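Side-chain contacts in cephalosporin acylase (Bacillus halodurans, PDB 2NLZ), which is of unproven function but probably hydrolyses amide bonds or transfers acyl groups, as an Ntn-hydrolase of the gamma-glutamyltranspeptidase family named as a cephalosporin acylase: residues A72-W77 with A127-M132; G113-T118 with G236-K241; D168-E173 with P181-F186; E217-G222 with D226-F231; F401-D404 with A410-P413. The protein carries 1 engineered substitution. All coordinates share one frame; numbering follows the deposited sequence. Where two conformers were deposited one is given.

Interaction 1: residues A72-W77 with A127-M132; sequences AFALVW and AELAKM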
# COMPACT_ATOMS: atom_id res chain seq x y z
N ALA D 72 37.24 9.18 -13.61
CA ALA D 72 36.39 8.05 -13.99
C ALA D 72 36.95 6.70 -13.54
O ALA D 72 38.10 6.59 -13.16
CB ALA D 72 36.19 8.04 -15.50
N PHE D 73 36.11 5.67 -13.58
CA PHE D 73 36.52 4.29 -13.28
C PHE D 73 35.76 3.32 -14.19
O PHE D 73 34.61 3.59 -14.57
CB PHE D 73 36.24 3.92 -11.83
CG PHE D 73 37.26 4.44 -10.84
CD1 PHE D 73 38.31 3.64 -10.43
CD2 PHE D 73 37.13 5.71 -10.28
CE1 PHE D 73 39.22 4.11 -9.50
CE2 PHE D 73 38.05 6.20 -9.35
CZ PHE D 73 39.10 5.39 -8.96
N ALA D 74 36.38 2.19 -14.51
CA ALA D 74 35.72 1.19 -15.36
C ALA D 74 36.13 -0.24 -15.09
O ALA D 74 37.29 -0.52 -14.81
CB ALA D 74 35.91 1.51 -16.84
N LEU D 75 35.13 -1.13 -15.13
CA LEU D 75 35.38 -2.55 -15.23
C LEU D 75 34.85 -2.98 -16.59
O LEU D 75 33.65 -2.90 -16.85
CB LEU D 75 34.70 -3.33 -14.10
CG LEU D 75 35.47 -3.46 -12.78
CD1 LEU D 75 34.69 -4.22 -11.73
CD2 LEU D 75 36.81 -4.13 -13.02
N VAL D 76 35.76 -3.40 -17.46
CA VAL D 76 35.37 -3.78 -18.82
C VAL D 76 35.68 -5.25 -19.09
O VAL D 76 36.79 -5.72 -18.85
CB VAL D 76 35.98 -2.81 -19.90
CG1 VAL D 76 37.38 -2.40 -19.52
CG2 VAL D 76 35.97 -3.44 -21.26
N TRP D 77 34.66 -5.98 -19.53
CA TRP D 77 34.83 -7.37 -19.92
C TRP D 77 34.89 -7.48 -21.41
O TRP D 77 33.93 -7.16 -22.11
CB TRP D 77 33.68 -8.24 -19.42
CG TRP D 77 33.84 -9.71 -19.75
CD1 TRP D 77 33.50 -10.34 -20.92
CD2 TRP D 77 34.35 -10.72 -18.88
NE1 TRP D 77 33.77 -11.69 -20.82
CE2 TRP D 77 34.30 -11.95 -19.58
CE3 TRP D 77 34.85 -10.72 -17.57
CZ2 TRP D 77 34.72 -13.15 -19.02
CZ3 TRP D 77 35.28 -11.91 -17.01
CH2 TRP D 77 35.21 -13.10 -17.74
N ALA D 127 40.05 8.20 -23.66
CA ALA D 127 41.02 7.92 -24.72
C ALA D 127 41.65 6.52 -24.63
O ALA D 127 41.66 5.78 -25.62
CB ALA D 127 42.10 8.98 -24.74
N GLU D 128 42.16 6.18 -23.44
CA GLU D 128 42.75 4.87 -23.21
C GLU D 128 41.77 3.71 -23.40
O GLU D 128 42.16 2.64 -23.87
CB GLU D 128 43.38 4.78 -21.81
CG GLU D 128 44.90 4.96 -21.79
CD GLU D 128 45.67 3.74 -22.27
OE1 GLU D 128 45.25 2.60 -21.97
OE2 GLU D 128 46.71 3.92 -22.93
N LEU D 129 40.51 3.94 -23.05
CA LEU D 129 39.47 2.94 -23.23
C LEU D 129 39.24 2.71 -24.72
O LEU D 129 39.08 1.57 -25.16
CB LEU D 129 38.19 3.41 -22.56
CG LEU D 129 37.34 2.46 -21.72
CD1 LEU D 129 38.11 1.25 -21.26
CD2 LEU D 129 36.81 3.23 -20.51
N ALA D 130 39.25 3.80 -25.49
CA ALA D 130 39.03 3.76 -26.93
C ALA D 130 40.18 3.08 -27.63
O ALA D 130 39.98 2.15 -28.42
CB ALA D 130 38.84 5.17 -27.48
N LYS D 131 41.39 3.55 -27.33
CA LYS D 131 42.62 3.02 -27.92
C LYS D 131 42.75 1.52 -27.70
O LYS D 131 43.07 0.77 -28.62
CB LYS D 131 43.84 3.77 -27.36
CG LYS D 131 45.22 3.24 -27.82
CD LYS D 131 46.32 4.31 -27.79
CE LYS D 131 46.99 4.45 -26.42
NZ LYS D 131 48.02 3.40 -26.19
N MET D 132 42.47 1.06 -26.48
CA MET D 132 42.77 -0.31 -26.13
C MET D 132 41.70 -1.31 -26.54
O MET D 132 42.02 -2.40 -27.00
CB MET D 132 43.09 -0.43 -24.64
CG MET D 132 44.07 -1.56 -24.29
SD MET D 132 45.80 -1.05 -24.17
CE MET D 132 46.32 -1.02 -25.89
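Leu-129 carries the whole contact from the helix side, with Ala-74 and Val-76 receiving it from the strand. Going along 127-132, Glu-128 comes first and is turned off to the flank: its OE1 is hydrogen-bonded to Trp-251 NE1, and its OE2 pairs, at 3.6 Å, with Lys-131 NZ one helical turn on, tentatively, the lysine being poorly ordered. Next is Leu-129, whose forked end straddles two positions of the strand. Its CD2 rests on Ala-74 CB at 4.2 Å, while CD1 reaches Val-76 CG1 at 4.1 Å. Ala-74 and Val-76 are two residues apart on the extended chain and so present their side chains on the same side of it, one for each methyl of the leucine. In Val-76 a chi1 of 38° places CG1 between the backbone N and the carbonyl carbon, and from there it meets the leucine, the two side chains running past one another in opposing senses. The touch is light and purely apolar. Around it the layering is that of an Ntn-hydrolase, helices laid on a beta-sheet: strand 71-78 runs antiparallel between strands 81-87 and 370-376, Leu-129 also touches Leu-85 and Phe-373 on these two, and helix 47-61 brings Ile-48 against both Val-76 and Leu-129, with Ile-52 against Leu-129.

Interaction 2: residues G113-T118 with G236-K241; sequences GVIPVT and GGYLTK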
# COMPACT_ATOMS: atom_id res chain seq x y z
N GLY D 113 36.29 25.92 -4.54
CA GLY D 113 37.44 26.73 -4.91
C GLY D 113 38.55 25.93 -5.55
O GLY D 113 38.35 24.79 -5.95
N VAL D 114 39.73 26.52 -5.64
CA VAL D 114 40.82 25.92 -6.39
C VAL D 114 41.56 24.89 -5.58
O VAL D 114 42.33 24.08 -6.13
CB VAL D 114 41.81 26.98 -6.91
CG1 VAL D 114 41.23 27.70 -8.11
CG2 VAL D 114 42.16 27.97 -5.81
N ILE D 115 41.32 24.91 -4.27
CA ILE D 115 42.08 24.09 -3.32
C ILE D 115 41.82 22.56 -3.37
O ILE D 115 42.77 21.79 -3.40
CB ILE D 115 42.00 24.67 -1.89
CG1 ILE D 115 42.53 26.11 -1.88
CG2 ILE D 115 42.79 23.83 -0.90
CD1 ILE D 115 41.66 27.09 -1.11
N PRO D 116 40.54 22.13 -3.42
CA PRO D 116 40.28 20.68 -3.43
C PRO D 116 40.33 20.01 -4.80
O PRO D 116 39.97 18.84 -4.92
CB PRO D 116 38.85 20.59 -2.90
CG PRO D 116 38.21 21.81 -3.46
CD PRO D 116 39.27 22.88 -3.45
N VAL D 117 40.77 20.74 -5.83
CA VAL D 117 40.85 20.19 -7.18
C VAL D 117 42.06 19.27 -7.37
O VAL D 117 43.20 19.70 -7.18
CB VAL D 117 40.92 21.33 -8.22
CG1 VAL D 117 40.95 20.75 -9.63
CG2 VAL D 117 39.74 22.28 -8.05
N THR D 118 41.80 18.02 -7.74
CA THR D 118 42.85 17.08 -8.17
C THR D 118 42.79 16.95 -9.69
O THR D 118 41.82 17.39 -10.30
CB THR D 118 42.67 15.70 -7.51
OG1 THR D 118 41.43 15.10 -7.92
CG2 THR D 118 42.69 15.84 -6.01
N GLY D 236 45.57 31.46 -7.57
CA GLY D 236 46.29 30.82 -6.47
C GLY D 236 46.00 29.34 -6.29
O GLY D 236 45.95 28.86 -5.16
N GLY D 237 45.80 28.63 -7.39
CA GLY D 237 45.57 27.19 -7.33
C GLY D 237 46.87 26.41 -7.23
O GLY D 237 47.95 27.00 -7.27
N TYR D 238 46.77 25.09 -7.10
CA TYR D 238 47.95 24.24 -6.99
C TYR D 238 48.14 23.39 -8.24
O TYR D 238 49.21 22.82 -8.46
CB TYR D 238 47.86 23.37 -5.73
CG TYR D 238 47.90 24.15 -4.44
CD1 TYR D 238 49.11 24.49 -3.84
CD2 TYR D 238 46.73 24.57 -3.83
CE1 TYR D 238 49.14 25.22 -2.66
CE2 TYR D 238 46.74 25.30 -2.65
CZ TYR D 238 47.95 25.62 -2.07
OH TYR D 238 47.97 26.35 -0.90
N LEU D 239 47.09 23.34 -9.06
CA LEU D 239 47.08 22.56 -10.29
C LEU D 239 47.95 23.20 -11.38
O LEU D 239 47.73 24.34 -11.79
CB LEU D 239 45.64 22.44 -10.77
CG LEU D 239 45.15 21.11 -11.36
CD1 LEU D 239 44.89 21.23 -12.84
CD2 LEU D 239 46.13 20.01 -11.08
N THR D 240 48.95 22.45 -11.86
CA THR D 240 49.87 22.96 -12.87
C THR D 240 49.79 22.17 -14.17
O THR D 240 49.14 21.12 -14.22
CB THR D 240 51.33 22.95 -12.38
OG1 THR D 240 51.76 21.59 -12.17
CG2 THR D 240 51.49 23.74 -11.08
N LYS D 241 50.46 22.69 -15.21
CA LYS D 241 50.64 22.00 -16.49
C LYS D 241 51.22 20.62 -16.24
O LYS D 241 50.72 19.63 -16.76
CB LYS D 241 51.64 22.74 -17.36
CG LYS D 241 51.11 23.89 -18.18
CD LYS D 241 52.27 24.55 -18.91
CE LYS D 241 51.97 26.00 -19.25
NZ LYS D 241 53.20 26.73 -19.68
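Thr-240 OG1 is hydrogen-bonded to Asp-243 N, an N-cap that starts helix 241-245 and ends the loop whose earlier residues, Gly-237 and Tyr-238, pack against Val-114 and Ile-115. This is loop-on-loop packing at the surface of the gamma-glutamyltranspeptidase fold: the loop 113-118 leads into helix 122-133, while the loop 236-241 links helix 223-234 to the capped helix. The two chains come closest at Val-114 and Gly-237. Because Gly-237 has no side chain, the isopropyl group of Val-114 settles directly on the backbone, its CB 3.8 Å from Gly-237 CA. The methyl CG2 of Val-114, set between its own backbone N and carbonyl carbon, lies equally near that CA and is 3.9 Å from Gly-236 O. Gly-236 itself has a positive phi of 66°, which glycine takes easily. Deeper in, Val-117 and Leu-239 are both directed at the opposite segment and share a support, Phe-232 of helix 223-234. On the 113-118 side the backbone is tied down further by backbone hydrogen bonds between Gly-113 and Ser-383 and between Pro-116 and Gly-398. Toward the outside the tyrosine closes the contact. Tyr-238 leaves its backbone at an angle, but its ring swings back toward Ile-115, whose CG1 meets the ring edge near its plane, 4.4 Å from Tyr-238 CE2.

Interaction 3: residues D168-E173 with P181-F186; sequences DRVKTE and PWFDTF. Engineered in segment 168-173: Val-170 (natural residue Phe).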
# COMPACT_ATOMS: atom_id res chain seq x y z
N ASP D 168 20.80 28.35 -6.14
CA ASP D 168 20.24 29.06 -4.97
C ASP D 168 21.16 29.07 -3.76
O ASP D 168 21.27 30.09 -3.06
CB ASP D 168 18.87 28.49 -4.57
CG ASP D 168 17.75 28.95 -5.49
OD1 ASP D 168 17.91 29.95 -6.21
OD2 ASP D 168 16.69 28.29 -5.49
N ARG D 169 21.80 27.93 -3.49
CA ARG D 169 22.72 27.82 -2.37
C ARG D 169 24.00 28.61 -2.64
O ARG D 169 24.62 29.19 -1.74
CB ARG D 169 23.05 26.35 -2.09
CG ARG D 169 24.25 26.15 -1.17
CD ARG D 169 24.03 25.03 -0.17
NE ARG D 169 24.80 23.83 -0.49
CZ ARG D 169 26.08 23.65 -0.17
NH1 ARG D 169 26.75 24.59 0.48
NH2 ARG D 169 26.69 22.53 -0.51
N VAL D 170 24.37 28.65 -3.91
CA VAL D 170 25.70 29.04 -4.32
C VAL D 170 25.80 30.50 -4.83
O VAL D 170 26.90 31.07 -4.87
CB VAL D 170 26.23 28.00 -5.35
CG1 VAL D 170 27.01 28.65 -6.47
CG2 VAL D 170 26.95 26.81 -4.67
N LYS D 171 24.67 31.10 -5.21
CA LYS D 171 24.63 32.52 -5.60
C LYS D 171 25.10 33.40 -4.43
O LYS D 171 25.70 34.45 -4.64
CB LYS D 171 23.22 32.93 -6.06
CG LYS D 171 22.98 34.44 -6.26
CD LYS D 171 23.44 34.95 -7.63
CE LYS D 171 24.64 35.88 -7.56
NZ LYS D 171 25.12 36.26 -8.92
N THR D 172 24.84 32.94 -3.21
CA THR D 172 25.24 33.65 -2.00
C THR D 172 26.62 33.24 -1.49
O THR D 172 27.36 34.07 -0.96
CB THR D 172 24.20 33.48 -0.87
OG1 THR D 172 24.00 32.08 -0.62
CG2 THR D 172 22.86 34.13 -1.25
N GLU D 173 26.97 31.96 -1.64
CA GLU D 173 28.23 31.41 -1.12
C GLU D 173 29.43 31.60 -2.03
O GLU D 173 30.57 31.60 -1.57
CB GLU D 173 28.08 29.92 -0.81
CG GLU D 173 27.25 29.61 0.41
CD GLU D 173 27.19 28.13 0.71
OE1 GLU D 173 28.10 27.38 0.28
OE2 GLU D 173 26.23 27.70 1.38
N PRO D 181 33.01 32.02 -14.09
CA PRO D 181 32.76 31.22 -15.29
C PRO D 181 31.70 30.13 -15.11
O PRO D 181 31.06 29.75 -16.08
CB PRO D 181 34.12 30.61 -15.60
CG PRO D 181 35.09 31.49 -14.94
CD PRO D 181 34.42 31.89 -13.68
N TRP D 182 31.53 29.66 -13.87
CA TRP D 182 30.46 28.73 -13.54
C TRP D 182 29.09 29.36 -13.78
O TRP D 182 28.20 28.73 -14.35
CB TRP D 182 30.56 28.26 -12.09
CG TRP D 182 29.60 27.15 -11.74
CD1 TRP D 182 29.88 25.81 -11.73
CD2 TRP D 182 28.22 27.28 -11.37
NE1 TRP D 182 28.76 25.10 -11.37
CE2 TRP D 182 27.73 25.97 -11.14
CE3 TRP D 182 27.35 28.36 -11.20
CZ2 TRP D 182 26.41 25.72 -10.76
CZ3 TRP D 182 26.04 28.12 -10.82
CH2 TRP D 182 25.58 26.81 -10.61
N PHE D 183 28.92 30.59 -13.31
CA PHE D 183 27.68 31.32 -13.55
C PHE D 183 27.50 31.65 -15.03
O PHE D 183 26.38 31.67 -15.52
CB PHE D 183 27.63 32.60 -12.71
CG PHE D 183 27.48 32.35 -11.23
CD1 PHE D 183 26.23 32.08 -10.68
CD2 PHE D 183 28.58 32.39 -10.39
CE1 PHE D 183 26.09 31.85 -9.32
CE2 PHE D 183 28.45 32.16 -9.03
CZ PHE D 183 27.20 31.89 -8.50
N ASP D 184 28.60 31.91 -15.73
CA ASP D 184 28.52 32.22 -17.16
C ASP D 184 28.13 30.99 -17.98
O ASP D 184 27.36 31.10 -18.95
CB ASP D 184 29.85 32.79 -17.67
CG ASP D 184 30.14 34.17 -17.10
OD1 ASP D 184 29.20 34.86 -16.64
OD2 ASP D 184 31.32 34.56 -17.12
N THR D 185 28.64 29.82 -17.57
CA THR D 185 28.41 28.55 -18.25
C THR D 185 27.08 27.88 -17.87
O THR D 185 26.33 27.46 -18.75
CB THR D 185 29.55 27.57 -17.94
OG1 THR D 185 30.79 28.17 -18.32
CG2 THR D 185 29.37 26.24 -18.68
N PHE D 186 26.81 27.77 -16.57
CA PHE D 186 25.67 26.97 -16.10
C PHE D 186 24.45 27.78 -15.68
O PHE D 186 23.37 27.22 -15.46
CB PHE D 186 26.11 26.06 -14.96
CG PHE D 186 27.16 25.08 -15.35
CD1 PHE D 186 26.92 24.14 -16.33
CD2 PHE D 186 28.40 25.11 -14.74
CE1 PHE D 186 27.88 23.23 -16.69
CE2 PHE D 186 29.39 24.20 -15.10
CZ PHE D 186 29.13 23.27 -16.08
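This is a helix-helix contact made mainly by Phe-183, with Trp-182 at its margin; the phenylalanine reaches over to Val-170 and Lys-171 near the periphery of the chain. The two helices, 157-173 and 180-186, form a splayed helical hairpin joined by a short connection; the local axes run at 148° and approach no closer than 12.0 Å, a gap wide enough that a large side chain has to bridge it. Phe-183 does so with CG anti to its carbonyl carbon (chi1 -69°), which sends the ring tip across to the other helix. There CZ meets CG1 of Val-170 at 3.8 Å; Val-170 is an engineered residue, phenylalanine in the natural protein. The same CG1 also comes within 4.5 Å of Trp-182 CZ3. On one face of the Phe-183 ring lies CE3 of Trp-182, displaced toward the rim. Over the opposite face stands Lys-171 NZ, 4.8 Å from the ring centroid of Phe-183, in cation-pi geometry; as the lysine was built in two conformers, that interaction is tentative. Trp-182 is itself held by edge-to-face rings, Trp-174 and Phe-381. Within its own helix, Pro-181 O accepts from both N and OG1 of Thr-185, which arrive from opposite faces of the carbonyl plane. At the far end of the phenylalanine, the carbonyl Val-170 O lies at the ring edge, close to its plane, 3.7 Å from Phe-183 CZ.

Interaction 4: residues E217-G222 with D226-F231; sequences ESFYRG and DQIHAF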
# COMPACT_ATOMS: atom_id res chain seq x y z
N GLU D 217 44.93 14.30 -25.65
CA GLU D 217 46.25 14.90 -25.45
C GLU D 217 46.18 16.40 -25.13
O GLU D 217 46.99 16.91 -24.35
CB GLU D 217 47.15 14.63 -26.67
CG GLU D 217 48.61 14.34 -26.35
CD GLU D 217 48.82 13.03 -25.61
OE1 GLU D 217 47.89 12.18 -25.60
OE2 GLU D 217 49.91 12.83 -25.05
N SER D 218 45.21 17.08 -25.72
CA SER D 218 45.04 18.52 -25.56
C SER D 218 44.70 18.90 -24.13
O SER D 218 45.07 19.98 -23.68
CB SER D 218 43.95 19.03 -26.48
OG SER D 218 43.57 20.34 -26.11
N PHE D 219 44.00 18.00 -23.43
CA PHE D 219 43.55 18.22 -22.06
C PHE D 219 44.70 18.19 -21.05
O PHE D 219 44.71 18.97 -20.11
CB PHE D 219 42.49 17.18 -21.69
CG PHE D 219 41.78 17.44 -20.38
CD1 PHE D 219 40.69 18.29 -20.33
CD2 PHE D 219 42.19 16.80 -19.21
CE1 PHE D 219 40.01 18.53 -19.13
CE2 PHE D 219 41.53 17.03 -18.01
CZ PHE D 219 40.43 17.90 -17.97
N TYR D 220 45.65 17.29 -21.26
CA TYR D 220 46.72 17.04 -20.29
C TYR D 220 48.08 17.65 -20.62
O TYR D 220 48.77 18.18 -19.74
CB TYR D 220 46.89 15.55 -20.08
CG TYR D 220 45.67 14.89 -19.52
CD1 TYR D 220 45.35 15.02 -18.18
CD2 TYR D 220 44.83 14.13 -20.33
CE1 TYR D 220 44.23 14.42 -17.66
CE2 TYR D 220 43.72 13.52 -19.82
CZ TYR D 220 43.41 13.66 -18.48
OH TYR D 220 42.30 13.06 -17.95
N ARG D 221 48.48 17.57 -21.88
CA ARG D 221 49.77 18.08 -22.31
C ARG D 221 49.65 18.82 -23.64
O ARG D 221 50.52 18.72 -24.51
CB ARG D 221 50.82 16.96 -22.35
CG ARG D 221 50.36 15.67 -23.02
CD ARG D 221 51.13 14.47 -22.49
NE ARG D 221 50.49 13.88 -21.33
CZ ARG D 221 49.66 12.85 -21.37
NH1 ARG D 221 49.36 12.26 -22.52
NH2 ARG D 221 49.12 12.39 -20.26
N GLY D 222 48.57 19.58 -23.77
CA GLY D 222 48.30 20.34 -24.98
C GLY D 222 47.73 21.70 -24.65
O GLY D 222 48.04 22.28 -23.60
N ASP D 226 47.11 24.14 -21.03
CA ASP D 226 47.61 25.50 -20.84
C ASP D 226 46.54 26.46 -20.32
O ASP D 226 46.82 27.31 -19.48
CB ASP D 226 48.20 26.04 -22.14
CG ASP D 226 49.48 25.34 -22.54
OD1 ASP D 226 49.84 25.41 -23.73
OD2 ASP D 226 50.13 24.71 -21.69
N GLN D 227 45.31 26.32 -20.83
CA GLN D 227 44.19 27.15 -20.39
C GLN D 227 43.79 26.84 -18.96
O GLN D 227 43.40 27.73 -18.21
CB GLN D 227 42.98 26.94 -21.29
CG GLN D 227 43.10 27.62 -22.63
CD GLN D 227 41.79 27.62 -23.39
OE1 GLN D 227 41.73 27.16 -24.53
NE2 GLN D 227 40.74 28.13 -22.76
N ILE D 228 43.87 25.56 -18.60
CA ILE D 228 43.58 25.09 -17.25
C ILE D 228 44.64 25.61 -16.29
O ILE D 228 44.30 26.16 -15.24
CB ILE D 228 43.51 23.54 -17.18
CG1 ILE D 228 42.29 23.02 -17.93
CG2 ILE D 228 43.44 23.06 -15.74
CD1 ILE D 228 42.37 21.54 -18.25
N HIS D 229 45.91 25.46 -16.66
CA HIS D 229 47.03 25.92 -15.84
C HIS D 229 46.98 27.42 -15.58
O HIS D 229 47.24 27.86 -14.46
CB HIS D 229 48.37 25.52 -16.48
CG HIS D 229 49.57 26.16 -15.84
ND1 HIS D 229 50.14 25.68 -14.68
CD2 HIS D 229 50.30 27.25 -16.20
CE1 HIS D 229 51.17 26.44 -14.36
NE2 HIS D 229 51.29 27.40 -15.26
N ALA D 230 46.63 28.19 -16.61
CA ALA D 230 46.65 29.64 -16.55
C ALA D 230 45.59 30.18 -15.60
O ALA D 230 45.84 31.12 -14.86
CB ALA D 230 46.48 30.24 -17.94
N PHE D 231 44.41 29.57 -15.63
CA PHE D 231 43.31 30.01 -14.78
C PHE D 231 43.56 29.71 -13.29
O PHE D 231 43.18 30.49 -12.41
CB PHE D 231 41.99 29.40 -15.24
CG PHE D 231 40.78 29.95 -14.52
CD1 PHE D 231 40.30 31.22 -14.81
CD2 PHE D 231 40.14 29.21 -13.54
CE1 PHE D 231 39.19 31.73 -14.16
CE2 PHE D 231 39.05 29.72 -12.87
CZ PHE D 231 38.57 30.99 -13.19
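Phe-219 and Ile-228 meet methyl to ring face, although the phenylalanine starts out pointing away from the other helix. Its CG is anti to the backbone N (chi1 -170°), and this bends the ring round until one face looks back at Ile-228. The isoleucine answers with its long branch: CG1 lies beside its own backbone N, and an extended chi2 carries CD1 out over the ring, 4.2 Å from the Phe-219 centroid and displaced toward the CE1 side. The two side chains cross nearly at a right angle, a CH-pi contact. At its edge the phenylalanine meets its neighbour: CD2 stands over the centre of the Tyr-220 ring, and the tyrosine OH is fixed by Pro-120 O and Gly-124 N. The backbone here is two helices in immediate succession, the weakly bonded 217-221 and then 223-234, with Gly-222 as the N-cap of the second. Asp-226 N gives Gly-222 O a weak bond of 3.3 Å, the first turn of the new helix, and the Asp-226 carboxylate lies near the same oxygen without bonding to it. On the outer side of 217-221, Arg-221 NH1 donates to Glu-217 OE2 at 2.7 Å. The glutamate oxygen lies in the guanidinium plane, whereas the arginine meets it from well above the carboxylate plane; Arg-221 NE goes to Ala-245 O, and Tyr-220 CB lies against one guanidinium face.

Interaction 5: residues F401-D404 with A410-P413; sequences FSLD and ALKP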
# COMPACT_ATOMS: atom_id res chain seq x y z
N PHE D 401 40.57 13.88 1.08
CA PHE D 401 41.83 13.73 1.80
C PHE D 401 41.69 14.12 3.26
O PHE D 401 40.97 15.06 3.59
CB PHE D 401 42.91 14.61 1.17
CG PHE D 401 43.58 14.01 -0.05
CD1 PHE D 401 44.37 12.87 0.05
CD2 PHE D 401 43.46 14.63 -1.30
CE1 PHE D 401 45.01 12.34 -1.06
CE2 PHE D 401 44.09 14.10 -2.41
CZ PHE D 401 44.86 12.95 -2.29
N SER D 402 42.39 13.40 4.13
CA SER D 402 42.43 13.73 5.55
C SER D 402 43.59 14.67 5.82
O SER D 402 44.63 14.59 5.17
CB SER D 402 42.58 12.46 6.38
OG SER D 402 42.46 12.72 7.77
N LEU D 403 43.41 15.57 6.78
CA LEU D 403 44.49 16.46 7.20
C LEU D 403 45.10 16.04 8.54
O LEU D 403 45.89 16.77 9.14
CB LEU D 403 44.02 17.90 7.21
CG LEU D 403 43.70 18.45 5.82
CD1 LEU D 403 43.15 19.87 5.89
CD2 LEU D 403 44.94 18.41 4.93
N ASP D 404 44.71 14.85 8.99
CA ASP D 404 45.32 14.17 10.12
C ASP D 404 46.48 13.34 9.58
O ASP D 404 46.26 12.39 8.83
CB ASP D 404 44.28 13.28 10.82
CG ASP D 404 44.86 12.46 11.97
OD1 ASP D 404 44.37 11.33 12.18
OD2 ASP D 404 45.79 12.93 12.65
N ALA D 410 46.02 10.55 4.37
CA ALA D 410 46.48 11.91 4.59
C ALA D 410 46.88 12.56 3.27
O ALA D 410 47.39 11.89 2.37
CB ALA D 410 47.65 11.91 5.56
N LEU D 411 46.65 13.87 3.17
CA LEU D 411 47.00 14.61 1.96
C LEU D 411 48.50 14.61 1.73
O LEU D 411 49.27 15.00 2.60
CB LEU D 411 46.48 16.05 2.03
CG LEU D 411 46.90 17.07 0.98
CD1 LEU D 411 46.49 16.66 -0.42
CD2 LEU D 411 46.31 18.43 1.32
N LYS D 412 48.88 14.16 0.55
CA LYS D 412 50.27 14.13 0.12
C LYS D 412 50.29 14.61 -1.33
O LYS D 412 49.34 14.36 -2.07
CB LYS D 412 50.80 12.70 0.21
CG LYS D 412 52.21 12.57 0.76
CD LYS D 412 52.20 12.24 2.25
CE LYS D 412 53.58 11.81 2.72
NZ LYS D 412 53.54 11.19 4.06
N PRO D 413 51.34 15.34 -1.73
CA PRO D 413 51.45 15.75 -3.13
C PRO D 413 51.61 14.54 -4.04
O PRO D 413 52.37 13.64 -3.71
CB PRO D 413 52.72 16.60 -3.16
CG PRO D 413 53.49 16.20 -1.95
CD PRO D 413 52.46 15.85 -0.93
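Leu-411 sits at the middle of this contact, bonded through its backbone to Ser-402 and spreading its two methyls over Phe-401 and Leu-403. Leu-411 N donates to Ser-402 O at 2.9 Å, approaching nearly in line with the carbonyl bond. The same oxygen receives a CA-H...O contact from Ala-410 CA at 3.3 Å, so two neighbouring residues of one segment converge on it. The leucine has CG anti to its backbone N (chi1 171°), and its fork then opens between two apolar partners. CD1 stands over one face of the Phe-401 ring, 4.0 Å from the centroid of Phe-401 and shifted toward CD2, with the two side chains roughly perpendicular. CD2 goes to CD2 of Leu-403 at 3.9 Å, and here the side chains run alongside each other, pointing the same way. Ala-410 CB fills in beside Asp-404 O at 3.6 Å.

One step outward, Ser-402 OG receives a weak bond from Asp-404 N, in the pattern of an ST turn, and this curls the chain just after the contact. Ala-410 O is taken by Lys-415 NZ. Helix 97-101 lies beneath the leucines: Val-100 touches both Leu-403 and Leu-411, and Met-97 touches Leu-403 and Ala-410. Phe-401 leans on Ala-91 and Thr-417. The backbones, which run in opposite directions, are paired at a single place, Ser-402 with Ala-410: an isolated antiparallel beta bridge closing a short loop within the long connection from strand 392-393 to strand 424-428.

How the interactions relate
Four of the contacts form a chain, 5-2-4-3, with interactions 2 and 4 as its middle members. The centres of these two lie 13 Å apart, and they touch: Leu-239 CD1 packs on Ile-228 CG2 at 3.7 Å, while Lys-241 lies against Asp-226 and His-229. On another side Thr-118 CG2 reaches Phe-401 CE2 at 4.2 Å, linking interaction 2 to interaction 5. Interaction 3 joins through interaction 4, where Pro-181 CG meets Phe-231 CZ at 3.9 Å. Interaction 1, in the sheet-and-helix layers, touches none of the others; interaction 4 comes nearest, about 6 Å between closest atoms. All five join parts of the fold by packing, and none contains an identified catalytic or ligand-binding residue.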